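Local coordinates for protein ribose-phosphate pyrophosphokinase (Mycobacterium smegmatis, PDB 5MP7) that probably makes phosphoribosyl pyrophosphate by transferring the pyrophosphoryl group of ATP to the 1-hydroxyl of ribose 5-phosphate in a magnesium-dependent reaction, at residues N11-A16 with E54-C59. Numbering follows the deposited sequence.
Sequences NLMLFA and ESVRGC
Met-13 is the bump of this contact, and the curled 54-59 loop supplies the hollow. The Met-13 sulfur lies against Cys-59, Met-13 SD to Cys-59 CB 3.6 Å, and a turn about the CG-SD bond (chi3 91°) swings the methyl away from Cys-59 and in among Glu-54, Ser-55 and Val-56. There Met-13 CE rests on the carbonyl of Ser-55, 3.3 Å from Ser-55 O, with the Glu-54 carboxylate beside it. Val-56 closes in from another side, its CG1 4.1 Å from Met-13 CE. Phe-15 borders Met-13 and meets the loop with the far end of its ring. With CG anti to its carbonyl carbon (chi1 -58°), the ring reaches back to the loop, Phe-15 CZ standing 3.7 Å from Val-56 CG1. The Cys-59 sulfur lies at the CE1 side of the same ring end, near the ring plane and 5.5 Å from the Phe-15 centroid, a sulfur-aromatic contact. A type II turn from Val-56 to Cys-59, with Gly-58 at positive phi and a weak hydrogen bond from Cys-59 N to Val-56 O, brings Cys-59 round to face Met-13. This turn leads into strand 60-64, the parallel neighbour of strand 12-16 in the N-terminal domain's sheet; Asp-60 and Phe-62 take up the backbone pairing. Leu-85 of helix 71-87 touches both Phe-15 and Val-56, while Phe-52 meets the ring edge-to-face. On the solvent side, Asn-11 lays its amide alongside Cys-59, Asn-11 ND2 3.9 Å from Cys-59 CB.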
loop_
_atom_site.group_PDB
_atom_site.type_symbol
_atom_site.label_atom_id
_atom_site.label_comp_id
_atom_site.label_asym_id
_atom_site.label_seq_id
_atom_site.Cartn_x
_atom_site.Cartn_y
_atom_site.Cartn_z
ATOM N N ASN A 11 64.318 23.501 -20.965
ATOM C CA ASN A 11 63.203 23.132 -21.802
ATOM C C ASN A 11 61.964 23.969 -21.417
ATOM O O ASN A 11 61.477 23.906 -20.290
ATOM C CB ASN A 11 62.974 21.634 -21.628
ATOM C CG ASN A 11 61.697 21.143 -22.280
ATOM O OD1 ASN A 11 61.402 21.462 -23.440
ATOM N ND2 ASN A 11 60.935 20.331 -21.543
ATOM N N LEU A 12 61.457 24.741 -22.364
ATOM C CA LEU A 12 60.327 25.632 -22.117
ATOM C C LEU A 12 59.031 24.873 -22.316
ATOM O O LEU A 12 58.798 24.325 -23.377
ATOM C CB LEU A 12 60.390 26.836 -23.069
ATOM C CG LEU A 12 59.619 28.108 -22.691
ATOM C CD1 LEU A 12 59.926 29.249 -23.637
ATOM C CD2 LEU A 12 58.115 27.901 -22.713
ATOM N N MET A 13 58.179 24.865 -21.314
ATOM C CA MET A 13 56.861 24.274 -21.446
ATOM C C MET A 13 55.782 25.221 -20.991
ATOM O O MET A 13 55.836 25.820 -19.939
ATOM C CB MET A 13 56.756 22.978 -20.670
ATOM C CG MET A 13 57.407 21.846 -21.407
ATOM S SD MET A 13 57.355 20.313 -20.457
ATOM C CE MET A 13 55.811 19.614 -21.044
ATOM N N LEU A 14 54.757 25.294 -21.799
ATOM C CA LEU A 14 53.681 26.208 -21.614
ATOM C C LEU A 14 52.447 25.377 -21.262
ATOM O O LEU A 14 52.062 24.474 -21.975
ATOM C CB LEU A 14 53.539 27.022 -22.899
ATOM C CG LEU A 14 52.359 27.997 -22.952
ATOM C CD1 LEU A 14 52.488 29.193 -21.985
ATOM C CD2 LEU A 14 52.245 28.481 -24.385
ATOM N N PHE A 15 51.812 25.724 -20.163
ATOM C CA PHE A 15 50.597 25.085 -19.698
ATOM C C PHE A 15 49.496 26.147 -19.657
ATOM O O PHE A 15 49.766 27.309 -19.392
ATOM C CB PHE A 15 50.812 24.559 -18.300
ATOM C CG PHE A 15 51.936 23.597 -18.213
ATOM C CD1 PHE A 15 53.243 24.025 -18.070
ATOM C CD2 PHE A 15 51.681 22.239 -18.309
ATOM C CE1 PHE A 15 54.270 23.093 -18.037
ATOM C CE2 PHE A 15 52.691 21.314 -18.274
ATOM C CZ PHE A 15 53.983 21.726 -18.160
ATOM N N ALA A 16 48.262 25.750 -19.893
ATOM C CA ALA A 16 47.169 26.693 -19.918
ATOM C C ALA A 16 45.949 26.093 -19.287
ATOM O O ALA A 16 45.641 24.927 -19.489
ATOM C CB ALA A 16 46.860 27.108 -21.334
ATOM N N GLU A 54 51.965 14.455 -21.052
ATOM C CA GLU A 54 53.350 14.214 -21.460
ATOM C C GLU A 54 54.249 14.546 -20.283
ATOM O O GLU A 54 53.765 15.092 -19.270
ATOM C CB GLU A 54 53.722 15.041 -22.705
ATOM C CG GLU A 54 53.194 16.469 -22.708
ATOM C CD GLU A 54 53.564 17.260 -23.972
ATOM O OE1 GLU A 54 54.773 17.479 -24.205
ATOM O OE2 GLU A 54 52.640 17.690 -24.722
ATOM N N SER A 55 55.541 14.208 -20.389
ATOM C CA SER A 55 56.474 14.407 -19.272
ATOM C C SER A 55 56.710 15.880 -18.985
ATOM O O SER A 55 56.790 16.677 -19.912
ATOM C CB SER A 55 57.832 13.729 -19.501
ATOM O OG SER A 55 58.549 13.636 -18.250
ATOM N N VAL A 56 56.791 16.235 -17.704
ATOM C CA VAL A 56 57.091 17.611 -17.301
ATOM C C VAL A 56 58.348 17.737 -16.459
ATOM O O VAL A 56 58.738 18.819 -16.062
ATOM C CB VAL A 56 55.904 18.227 -16.555
ATOM C CG1 VAL A 56 54.663 18.192 -17.426
ATOM C CG2 VAL A 56 55.626 17.510 -15.248
ATOM N N ARG A 57 59.014 16.628 -16.209
ATOM C CA ARG A 57 60.232 16.574 -15.402
ATOM C C ARG A 57 61.317 17.468 -16.007
ATOM O O ARG A 57 61.555 17.436 -17.198
ATOM C CB ARG A 57 60.615 15.086 -15.282
ATOM C CG ARG A 57 61.855 14.803 -14.494
ATOM C CD ARG A 57 62.231 13.335 -14.495
ATOM N NE ARG A 57 61.695 12.671 -13.316
ATOM C CZ ARG A 57 60.559 11.986 -13.298
ATOM N NH1 ARG A 57 59.795 11.848 -14.401
ATOM N NH2 ARG A 57 60.180 11.410 -12.165
ATOM N N GLY A 58 61.870 18.357 -15.188
ATOM C CA GLY A 58 62.988 19.213 -15.574
ATOM C C GLY A 58 62.709 20.458 -16.382
ATOM O O GLY A 58 63.644 21.196 -16.709
ATOM N N CYS A 59 61.435 20.758 -16.632
ATOM C CA CYS A 59 61.054 21.873 -17.475
ATOM C C CYS A 59 61.017 23.234 -16.748
ATOM O O CYS A 59 60.926 23.325 -15.535
ATOM C CB CYS A 59 59.692 21.604 -18.108
ATOM S SG CYS A 59 58.257 21.819 -16.991
#